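Local coordinates for protein ATPase associated with various cellular activities, AAA_5 (Staphylothermus marinus, PDB 6N0S) that probably hydrolyses ATP as the McrB component of a restriction system, and is represented here by its N-terminal EVE-like domain, which resembles PUA-like RNA-binding proteins, at residues K37-S40 against E41-I45; V147-D150 against Q151-I155; K101-D105 against N106-S110. One frame throughout, in Å; residues are numbered along the deposited sequence.

Interaction 1: K37-S40 against E41-I45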
ATOM      1  N   LYS A  37      -1.572   1.964  14.087  1.00 39.16           N
ATOM      2  CA  LYS A  37      -2.379   0.872  13.558  1.00 39.29           C
ATOM      3  C   LYS A  37      -1.569  -0.170  12.786  1.00 37.83           C
ATOM      4  O   LYS A  37      -2.071  -1.275  12.570  1.00 40.13           O
ATOM      5  CB  LYS A  37      -3.469   1.402  12.625  1.00 44.09           C
ATOM      6  CG  LYS A  37      -4.536   2.242  13.305  1.00 54.72           C
ATOM      7  CD  LYS A  37      -5.728   1.379  13.773  1.00 65.78           C
ATOM      8  CE  LYS A  37      -6.811   2.189  14.503  1.00 72.45           C
ATOM      9  NZ  LYS A  37      -7.507   3.172  13.606  1.00 66.82           N
ATOM     10  N   HIS A  38      -0.370   0.157  12.313  1.00 34.71           N
ATOM     11  CA  HIS A  38       0.378  -0.766  11.460  1.00 33.25           C
ATOM     12  C   HIS A  38       1.845  -0.730  11.841  1.00 32.51           C
ATOM     13  O   HIS A  38       2.745  -0.630  11.002  1.00 35.50           O
ATOM     14  CB  HIS A  38       0.157  -0.425   9.991  1.00 37.39           C
ATOM     15  CG  HIS A  38      -1.273  -0.495   9.596  1.00 34.15           C
ATOM     16  ND1 HIS A  38      -1.929  -1.692   9.405  1.00 39.75           N
ATOM     17  CD2 HIS A  38      -2.199   0.476   9.437  1.00 37.18           C
ATOM     18  CE1 HIS A  38      -3.193  -1.449   9.106  1.00 39.40           C
ATOM     19  NE2 HIS A  38      -3.379  -0.144   9.120  1.00 36.11           N
ATOM     20  N   ALA A  39       2.104  -0.777  13.149  1.00 38.15           N
ATOM     21  CA  ALA A  39       3.434  -0.433  13.628  1.00 34.43           C
ATOM     22  C   ALA A  39       4.475  -1.420  13.126  1.00 31.98           C
ATOM     23  O   ALA A  39       5.536  -1.020  12.644  1.00 35.77           O
ATOM     24  CB  ALA A  39       3.456  -0.380  15.157  1.00 38.92           C
ATOM     25  N   SER A  40       4.216  -2.717  13.266  1.00 31.83           N
ATOM     26  CA  SER A  40       5.222  -3.686  12.828  1.00 34.56           C
ATOM     27  C   SER A  40       5.375  -3.713  11.303  1.00 31.35           C
ATOM     28  O   SER A  40       6.458  -4.043  10.791  1.00 30.27           O
ATOM     29  CB  SER A  40       4.885  -5.078  13.356  1.00 36.94           C
ATOM     30  OG  SER A  40       3.807  -5.655  12.670  1.00 37.65           O
ATOM     31  N   GLU A  41       4.302  -3.409  10.570  1.00 33.97           N
ATOM     32  CA  GLU A  41       4.368  -3.323   9.102  1.00 34.81           C
ATOM     33  C   GLU A  41       5.208  -2.139   8.661  1.00 36.66           C
ATOM     34  O   GLU A  41       6.135  -2.276   7.850  1.00 35.06           O
ATOM     35  CB  GLU A  41       2.962  -3.212   8.539  1.00 30.54           C
ATOM     36  CG  GLU A  41       2.151  -4.499   8.747  1.00 37.31           C
ATOM     37  CD  GLU A  41       0.634  -4.306   8.891  1.00 46.91           C
ATOM     38  OE1 GLU A  41      -0.046  -3.738   7.977  1.00 35.94           O
ATOM     39  OE2 GLU A  41       0.115  -4.775   9.932  1.00 40.81           O
ATOM     40  N   TYR A  42       4.916  -0.969   9.210  1.00 36.64           N
ATOM     41  CA  TYR A  42       5.766   0.187   8.983  1.00 32.87           C
ATOM     42  C   TYR A  42       7.211  -0.097   9.368  1.00 34.85           C
ATOM     43  O   TYR A  42       8.141   0.216   8.615  1.00 35.17           O
ATOM     44  CB  TYR A  42       5.217   1.360   9.785  1.00 36.09           C
ATOM     45  CG  TYR A  42       5.998   2.649   9.640  1.00 36.92           C
ATOM     46  CD1 TYR A  42       6.401   3.096   8.403  1.00 39.46           C
ATOM     47  CD2 TYR A  42       6.300   3.432  10.746  1.00 37.79           C
ATOM     48  CE1 TYR A  42       7.093   4.291   8.259  1.00 38.69           C
ATOM     49  CE2 TYR A  42       6.973   4.639  10.606  1.00 44.66           C
ATOM     50  CZ  TYR A  42       7.363   5.058   9.354  1.00 41.13           C
ATOM     51  OH  TYR A  42       8.039   6.245   9.200  1.00 42.12           O
ATOM     52  N   ARG A  43       7.433  -0.652  10.565  1.00 37.54           N
ATOM     53  CA  ARG A  43       8.807  -0.899  10.978  1.00 34.35           C
ATOM     54  C   ARG A  43       9.479  -1.885  10.023  1.00 30.21           C
ATOM     55  O   ARG A  43      10.616  -1.665   9.588  1.00 33.02           O
ATOM     56  CB  ARG A  43       8.833  -1.385  12.441  1.00 36.60           C
ATOM     57  CG  ARG A  43      10.186  -1.299  13.162  1.00 46.26           C
ATOM     58  CD  ARG A  43      10.028  -1.058  14.716  1.00 39.42           C
ATOM     59  NE  ARG A  43       8.924  -1.844  15.229  1.00 45.67           N
ATOM     60  CZ  ARG A  43       7.896  -1.385  15.926  1.00 44.78           C
ATOM     61  NH1 ARG A  43       7.813  -0.125  16.284  1.00 47.47           N
ATOM     62  NH2 ARG A  43       6.938  -2.221  16.273  1.00 44.04           N
ATOM     63  N   GLY A  44       8.773  -2.952   9.645  1.00 30.11           N
ATOM     64  CA  GLY A  44       9.338  -3.920   8.710  1.00 30.52           C
ATOM     65  C   GLY A  44       9.664  -3.338   7.346  1.00 32.09           C
ATOM     66  O   GLY A  44      10.721  -3.619   6.767  1.00 34.02           O
ATOM     67  N   ILE A  45       8.749  -2.554   6.775  1.00 31.84           N
ATOM     68  CA  ILE A  45       9.038  -2.077   5.433  1.00 30.22           C
ATOM     69  C   ILE A  45      10.137  -1.013   5.468  1.00 33.20           C
ATOM     70  O   ILE A  45      10.997  -0.961   4.579  1.00 35.22           O
ATOM     71  CB  ILE A  45       7.739  -1.608   4.737  1.00 34.43           C
ATOM     72  CG1 ILE A  45       7.922  -1.659   3.215  1.00 32.72           C
ATOM     73  CG2 ILE A  45       7.337  -0.281   5.216  1.00 32.54           C
ATOM     74  CD1 ILE A  45       6.563  -1.692   2.430  1.00 42.00           C
TER
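Glu41 and His38 meet across the first turn of helix 39-52. The Glu41 chain runs extended beyond CG and brings its carboxylate beside the His38 ring. His38 ND1 gives a weak hydrogen bond to Glu41 OE1 at 3.1 Å, bent to 130° at the hydrogen. Ring and carboxylate planes stand 68° apart, and Glu41 OE2 lies at the ring edge. Ser40 sits between the two. Its CB and OG lie against Glu41 N, and Ser40 O accepts Gly44 N at 2.8 Å. Ser40 OG is also close to a bound sulfate, probably from the crystallisation liquor. The Glu41 carboxylate has firmer partners outside the segment. Arg164 makes a salt bridge to OE2, while the backbone N atoms of Tyr165 and Leu166 bond to OE1. Glu41 thus ties the start of the helix to residues 164-166, where strand 166-169 of this EVE-like domain begins. His38 is the N-cap residue. His38 O accepts Tyr42 N at 2.8 Å, the first i+4 to i bond of the helix. Arg43 N bonds in the same way to Ala39 O. The Arg43 chain bends back at chi2 and chi3, and Ala39 O sits over the centre of one guanidinium face. Lys5 O takes the Arg43 NE.

Interaction 2: V147-D150 against Q151-I155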
ATOM      1  N   VAL A 147      -4.428 -10.412 -11.932  1.00 41.03           N
ATOM      2  CA  VAL A 147      -4.163 -11.712 -11.336  1.00 38.42           C
ATOM      3  C   VAL A 147      -5.202 -11.965 -10.248  1.00 39.24           C
ATOM      4  O   VAL A 147      -5.157 -11.359  -9.178  1.00 40.76           O
ATOM      5  CB  VAL A 147      -2.736 -11.781 -10.790  1.00 34.87           C
ATOM      6  CG1 VAL A 147      -2.460 -13.153 -10.279  1.00 39.39           C
ATOM      7  CG2 VAL A 147      -1.734 -11.435 -11.870  1.00 39.81           C
ATOM      8  N   LYS A 148      -6.131 -12.876 -10.515  1.00 37.10           N
ATOM      9  CA  LYS A 148      -7.149 -13.218  -9.537  1.00 42.66           C
ATOM     10  C   LYS A 148      -6.502 -14.021  -8.412  1.00 40.83           C
ATOM     11  O   LYS A 148      -5.565 -14.797  -8.637  1.00 38.85           O
ATOM     12  CB  LYS A 148      -8.291 -14.023 -10.183  1.00 41.51           C
ATOM     13  CG  LYS A 148      -9.080 -13.335 -11.335  1.00 52.19           C
ATOM     14  CD  LYS A 148     -10.361 -12.635 -10.830  1.00 62.54           C
ATOM     15  CE  LYS A 148     -10.973 -11.645 -11.858  1.00 75.43           C
ATOM     16  NZ  LYS A 148     -11.726 -12.306 -12.988  1.00 74.28           N
ATOM     17  N   TYR A 149      -6.987 -13.792  -7.191  1.00 43.03           N
ATOM     18  CA  TYR A 149      -6.503 -14.521  -6.024  1.00 42.39           C
ATOM     19  C   TYR A 149      -6.540 -16.028  -6.242  1.00 43.46           C
ATOM     20  O   TYR A 149      -5.590 -16.748  -5.898  1.00 41.52           O
ATOM     21  CB  TYR A 149      -7.359 -14.134  -4.822  1.00 50.31           C
ATOM     22  CG  TYR A 149      -7.169 -15.017  -3.612  1.00 50.12           C
ATOM     23  CD1 TYR A 149      -5.929 -15.152  -3.022  1.00 49.22           C
ATOM     24  CD2 TYR A 149      -8.243 -15.714  -3.063  1.00 56.83           C
ATOM     25  CE1 TYR A 149      -5.752 -15.971  -1.916  1.00 56.81           C
ATOM     26  CE2 TYR A 149      -8.083 -16.532  -1.958  1.00 61.43           C
ATOM     27  CZ  TYR A 149      -6.836 -16.658  -1.380  1.00 56.41           C
ATOM     28  OH  TYR A 149      -6.663 -17.481  -0.273  1.00 62.69           O
ATOM     29  N   ASP A 150      -7.636 -16.527  -6.819  1.00 49.31           N
ATOM     30  CA  ASP A 150      -7.769 -17.964  -7.045  1.00 46.55           C
ATOM     31  C   ASP A 150      -6.621 -18.535  -7.879  1.00 49.25           C
ATOM     32  O   ASP A 150      -6.324 -19.727  -7.768  1.00 55.24           O
ATOM     33  CB  ASP A 150      -9.112 -18.252  -7.711  1.00 53.45           C
ATOM     34  CG  ASP A 150      -9.450 -19.720  -7.705  1.00 67.18           C
ATOM     35  OD1 ASP A 150      -9.691 -20.274  -6.603  1.00 76.91           O
ATOM     36  OD2 ASP A 150      -9.460 -20.324  -8.799  1.00 74.71           O
ATOM     37  N   GLN A 151      -5.941 -17.714  -8.681  1.00 44.58           N
ATOM     38  CA  GLN A 151      -4.813 -18.215  -9.452  1.00 46.00           C
ATOM     39  C   GLN A 151      -3.591 -18.501  -8.595  1.00 47.66           C
ATOM     40  O   GLN A 151      -2.707 -19.235  -9.040  1.00 45.68           O
ATOM     41  CB  GLN A 151      -4.412 -17.215 -10.535  1.00 46.36           C
ATOM     42  CG  GLN A 151      -5.355 -17.084 -11.742  1.00 50.31           C
ATOM     43  CD  GLN A 151      -4.960 -15.929 -12.650  1.00 45.89           C
ATOM     44  OE1 GLN A 151      -5.545 -14.853 -12.577  1.00 41.76           O
ATOM     45  NE2 GLN A 151      -3.941 -16.138 -13.486  1.00 47.84           N
ATOM     46  N   VAL A 152      -3.487 -17.918  -7.401  1.00 47.54           N
ATOM     47  CA  VAL A 152      -2.269 -18.063  -6.615  1.00 41.61           C
ATOM     48  C   VAL A 152      -2.593 -18.420  -5.170  1.00 50.73           C
ATOM     49  O   VAL A 152      -1.724 -18.332  -4.298  1.00 45.05           O
ATOM     50  CB  VAL A 152      -1.407 -16.792  -6.672  1.00 42.35           C
ATOM     51  CG1 VAL A 152      -0.971 -16.537  -8.069  1.00 47.30           C
ATOM     52  CG2 VAL A 152      -2.164 -15.574  -6.117  1.00 42.62           C
ATOM     53  N   ARG A 153      -3.821 -18.880  -4.920  1.00 48.43           N
ATOM     54  CA  ARG A 153      -4.297 -19.068  -3.554  1.00 48.55           C
ATOM     55  C   ARG A 153      -3.494 -20.123  -2.804  1.00 52.64           C
ATOM     56  O   ARG A 153      -3.428 -20.082  -1.576  1.00 46.15           O
ATOM     57  CB  ARG A 153      -5.785 -19.443  -3.570  1.00 50.91           C
ATOM     58  CG  ARG A 153      -6.128 -20.727  -4.312  1.00 52.66           C
ATOM     59  CD  ARG A 153      -7.635 -21.029  -4.280  1.00 58.37           C
ATOM     60  NE  ARG A 153      -8.185 -20.976  -2.923  1.00 69.12           N
ATOM     61  CZ  ARG A 153      -9.053 -20.066  -2.473  1.00 75.20           C
ATOM     62  NH1 ARG A 153      -9.513 -19.103  -3.260  1.00 74.42           N
ATOM     63  NH2 ARG A 153      -9.477 -20.123  -1.215  1.00 79.82           N
ATOM     64  N   ASP A 154      -2.890 -21.071  -3.514  1.00 55.03           N
ATOM     65  CA  ASP A 154      -2.122 -22.128  -2.883  1.00 56.12           C
ATOM     66  C   ASP A 154      -0.651 -21.772  -2.779  1.00 57.51           C
ATOM     67  O   ASP A 154       0.131 -22.578  -2.275  1.00 56.84           O
ATOM     68  CB  ASP A 154      -2.323 -23.448  -3.645  1.00 58.33           C
ATOM     69  CG  ASP A 154      -3.732 -24.031  -3.434  1.00 65.10           C
ATOM     70  OD1 ASP A 154      -4.213 -24.013  -2.282  1.00 69.74           O
ATOM     71  OD2 ASP A 154      -4.370 -24.482  -4.410  1.00 67.83           O
ATOM     72  N   ILE A 155      -0.288 -20.557  -3.168  1.00 50.98           N
ATOM     73  CA  ILE A 155       1.089 -20.090  -3.183  1.00 45.91           C
ATOM     74  C   ILE A 155       1.329 -19.060  -2.090  1.00 55.12           C
ATOM     75  O   ILE A 155       2.243 -19.204  -1.269  1.00 45.68           O
ATOM     76  CB  ILE A 155       1.438 -19.510  -4.568  1.00 54.70           C
ATOM     77  CG1 ILE A 155       1.481 -20.637  -5.590  1.00 54.19           C
ATOM     78  CG2 ILE A 155       2.750 -18.743  -4.523  1.00 60.65           C
ATOM     79  CD1 ILE A 155       1.297 -20.160  -6.999  1.00 48.82           C
TER
HETATM   80  O   HOH W   1      -4.364 -17.904   0.358  1.00 49.80           O
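Val147-Asp150 and Gln151-Ile155 make a local contact round the turn where strand 138-148 ends. This strand is an outer one of the mixed sheet, and the chain leaves it here for the loop that leads to strand 166-169. Two backbone bonds shape the turn. Gln151 N bonds to Lys148 O at 2.9 Å, and Val152 N bonds to Tyr149 O. Gln151 also reaches back with its side chain. CG sits beside its own backbone N (chi1 -73°) and the chain then runs extended, which brings OE1 to the end of the strand. There Gln151 OE1 accepts Lys148 N at 2.9 Å, with an angle of 150° at the hydrogen.

Tyr149 and Arg153 cross at about a right angle. Arg153 CB rests over one face of the tyrosine ring in a CH-pi contact, 4.0 Å from the centroid of the Tyr149 ring. Farther out, Arg153 NH1 comes to 3.2 Å from Tyr149 CE2, with ring and guanidinium planes 62° apart. Water 1 donates to Arg153 O; its very short approach to Tyr149 OH is doubtful. The tyrosine ring meets His158 as well. On the buried side, Val147 CG1 touches Val152 CG1 at 4.3 Å, and both valines pack on Phe73 of strand 72-80 and on Arg180.

Asp150 OD1 forms a long salt bridge with Arg153 NH1, 3.5 Å away. Asp150 OD1 also lies 3.2 Å from Arg153 CD. The carboxylate and guanidinium planes are well tilted from each other, so the two groups do not pair flat. Both residues are exposed. The long separation, the tilted planes and the exposure to solvent suggest a weak attraction that is probably screened.

Interaction 3: K101-D105 against N106-S110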
ATOM      1  N   LYS A 101      -2.549  17.029  -3.034  1.00 42.05           N
ATOM      2  CA  LYS A 101      -1.684  17.563  -4.078  1.00 40.85           C
ATOM      3  C   LYS A 101      -1.168  16.457  -4.981  1.00 42.33           C
ATOM      4  O   LYS A 101      -1.198  16.579  -6.211  1.00 43.44           O
ATOM      5  CB  LYS A 101      -0.533  18.351  -3.455  1.00 50.63           C
ATOM      6  CG  LYS A 101       0.551  18.748  -4.445  1.00 57.59           C
ATOM      7  CD  LYS A 101       1.522  19.744  -3.811  1.00 63.80           C
ATOM      8  CE  LYS A 101       2.847  19.800  -4.552  1.00 68.28           C
ATOM      9  NZ  LYS A 101       2.657  19.916  -6.033  1.00 75.39           N
ATOM     10  N   ILE A 102      -0.691  15.356  -4.403  1.00 47.44           N
ATOM     11  CA  ILE A 102      -0.185  14.277  -5.247  1.00 43.02           C
ATOM     12  C   ILE A 102      -1.293  13.735  -6.143  1.00 39.72           C
ATOM     13  O   ILE A 102      -1.079  13.475  -7.335  1.00 41.63           O
ATOM     14  CB  ILE A 102       0.445  13.168  -4.386  1.00 39.56           C
ATOM     15  CG1 ILE A 102       1.720  13.677  -3.741  1.00 45.11           C
ATOM     16  CG2 ILE A 102       0.781  11.985  -5.248  1.00 44.82           C
ATOM     17  CD1 ILE A 102       2.197  12.863  -2.538  1.00 45.63           C
ATOM     18  N   PHE A 103      -2.488  13.517  -5.587  1.00 37.13           N
ATOM     19  CA  PHE A 103      -3.541  12.918  -6.396  1.00 41.44           C
ATOM     20  C   PHE A 103      -3.996  13.886  -7.508  1.00 38.56           C
ATOM     21  O   PHE A 103      -4.214  13.467  -8.653  1.00 36.04           O
ATOM     22  CB  PHE A 103      -4.716  12.487  -5.495  1.00 41.52           C
ATOM     23  CG  PHE A 103      -4.404  11.353  -4.500  1.00 40.11           C
ATOM     24  CD1 PHE A 103      -3.225  10.613  -4.545  1.00 39.44           C
ATOM     25  CD2 PHE A 103      -5.336  11.030  -3.530  1.00 38.86           C
ATOM     26  CE1 PHE A 103      -2.985   9.583  -3.611  1.00 38.92           C
ATOM     27  CE2 PHE A 103      -5.113  10.014  -2.615  1.00 40.54           C
ATOM     28  CZ  PHE A 103      -3.943   9.287  -2.659  1.00 34.06           C
ATOM     29  N   LEU A 104      -4.120  15.189  -7.200  1.00 43.46           N
ATOM     30  CA  LEU A 104      -4.506  16.168  -8.239  1.00 43.10           C
ATOM     31  C   LEU A 104      -3.462  16.232  -9.343  1.00 40.89           C
ATOM     32  O   LEU A 104      -3.805  16.208 -10.528  1.00 43.80           O
ATOM     33  CB  LEU A 104      -4.720  17.576  -7.649  1.00 34.40           C
ATOM     34  CG  LEU A 104      -5.967  17.828  -6.775  1.00 41.19           C
ATOM     35  CD1 LEU A 104      -5.829  19.102  -5.910  1.00 43.08           C
ATOM     36  CD2 LEU A 104      -7.257  17.884  -7.586  1.00 44.50           C
ATOM     37  N   ASP A 105      -2.176  16.256  -8.981  1.00 45.17           N
ATOM     38  CA  ASP A 105      -1.124  16.266  -9.994  1.00 45.88           C
ATOM     39  C   ASP A 105      -1.103  15.011 -10.851  1.00 49.28           C
ATOM     40  O   ASP A 105      -0.419  15.005 -11.881  1.00 54.76           O
ATOM     41  CB  ASP A 105       0.260  16.436  -9.354  1.00 49.49           C
ATOM     42  CG  ASP A 105       0.424  17.785  -8.653  1.00 56.15           C
ATOM     43  OD1 ASP A 105      -0.544  18.586  -8.629  1.00 56.40           O
ATOM     44  OD2 ASP A 105       1.521  18.037  -8.107  1.00 61.23           O
ATOM     45  N   ASN A 106      -1.825  13.955 -10.468  1.00 46.67           N
ATOM     46  CA  ASN A 106      -1.877  12.716 -11.240  1.00 34.58           C
ATOM     47  C   ASN A 106      -3.212  12.553 -11.938  1.00 38.22           C
ATOM     48  O   ASN A 106      -3.520  11.470 -12.452  1.00 47.24           O
ATOM     49  CB  ASN A 106      -1.557  11.512 -10.333  1.00 46.75           C
ATOM     50  CG  ASN A 106      -0.074  11.345 -10.127  1.00 34.51           C
ATOM     51  OD1 ASN A 106       0.564  10.638 -10.883  1.00 41.49           O
ATOM     52  ND2 ASN A 106       0.499  12.072  -9.175  1.00 43.17           N
ATOM     53  N   GLY A 107      -4.000  13.624 -12.003  1.00 44.32           N
ATOM     54  CA  GLY A 107      -5.198  13.642 -12.802  1.00 40.12           C
ATOM     55  C   GLY A 107      -6.427  13.109 -12.122  1.00 46.27           C
ATOM     56  O   GLY A 107      -7.446  12.919 -12.794  1.00 45.08           O
ATOM     57  N   ILE A 108      -6.367  12.825 -10.818  1.00 42.10           N
ATOM     58  CA  ILE A 108      -7.565  12.412 -10.100  1.00 41.17           C
ATOM     59  C   ILE A 108      -8.390  13.646  -9.770  1.00 39.55           C
ATOM     60  O   ILE A 108      -7.860  14.661  -9.307  1.00 35.96           O
ATOM     61  CB  ILE A 108      -7.199  11.644  -8.825  1.00 38.42           C
ATOM     62  CG1 ILE A 108      -6.333  10.428  -9.191  1.00 41.33           C
ATOM     63  CG2 ILE A 108      -8.486  11.220  -8.114  1.00 42.47           C
ATOM     64  CD1 ILE A 108      -5.914   9.585  -8.017  1.00 42.92           C
ATOM     65  N   SER A 109      -9.694  13.552  -9.971  1.00 37.66           N
ATOM     66  CA  SER A 109     -10.550  14.703  -9.748  1.00 41.62           C
ATOM     67  C   SER A 109     -10.630  15.094  -8.266  1.00 42.80           C
ATOM     68  O   SER A 109     -10.553  14.260  -7.354  1.00 39.50           O
ATOM     69  CB  SER A 109     -11.949  14.427 -10.296  1.00 40.74           C
ATOM     70  OG  SER A 109     -12.769  13.901  -9.283  1.00 45.20           O
ATOM     71  N   SER A 110     -10.778  16.398  -8.043  1.00 40.95           N
ATOM     72  CA  SER A 110     -10.930  16.932  -6.699  1.00 39.75           C
ATOM     73  C   SER A 110     -12.103  16.297  -5.967  1.00 39.17           C
ATOM     74  O   SER A 110     -12.003  15.992  -4.769  1.00 39.37           O
ATOM     75  CB  SER A 110     -11.110  18.453  -6.770  1.00 40.39           C
ATOM     76  OG  SER A 110     -11.296  18.997  -5.478  1.00 41.24           O
TER
HETATM   77  O   HOH W   2      -6.923  16.546 -11.023  1.00 47.81           O
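Asn106 and Gly107 fold back on Ile102-Leu104 in a Schellman motif that ends helix 92-105. Ile108 N bonds to Phe103 O at 3.1 Å, and Gly107 N bonds to Leu104 O at 3.0 Å. Gly107 is the C-prime residue. Its positive phi (86°) turns the chain out of the helix. Phe103 O takes a second donor, Asn106 N, and the two N-H groups reach it from opposite faces of its plane. The Asn106 side chain lies alongside Ile102. Asn106 ND2 bonds to Ile102 O at 2.8 Å, nearly straight at 172°, with Ile102 O in the plane of the Asn106 amide. Ile108 then packs back on the helix, its CD1 meeting Phe103 CB at 4.0 Å. Leu104 CD2 reaches forward to Ile108 O and Ser110, 4.0 Å from Ser110 CB. Water 2 donates to both Leu104 O and Ile108 O. On the helix, Asp105 OD2 uses its syn lone pair to take the salt bridge from Lys101 NZ.

Farther out, Phe103, Leu104 and Ile108 all rest on Ile113 of helix 110-124. The Phe103 ring also meets Tyr116 edge-to-face. Ser109 is the N-cap of that next helix, and its OG bonds to Thr112 OG1.

Overall arrangement
All three interactions are local and lie where a helix or strand starts or ends. Interaction 1 starts helix 39-52, interaction 3 ends helix 92-105, and interaction 2 follows strand 138-148. Interactions 1 and 2 border opposite outer strands of the mixed sheet, 166-169 and 138-148. Interaction 3 joins two helices instead. Interaction 1 is the most buried, and its acid is held by partners beyond the segments. Interactions 2 and 3 lie nearer the surface, with many exposed residues round a small buried part. Each has an amide side chain bonded to the backbone, and interaction 3 adds a bridging water. Interactions 1 and 3 lie on opposite sides of the chain's centre, with their own centres about 27 Å apart.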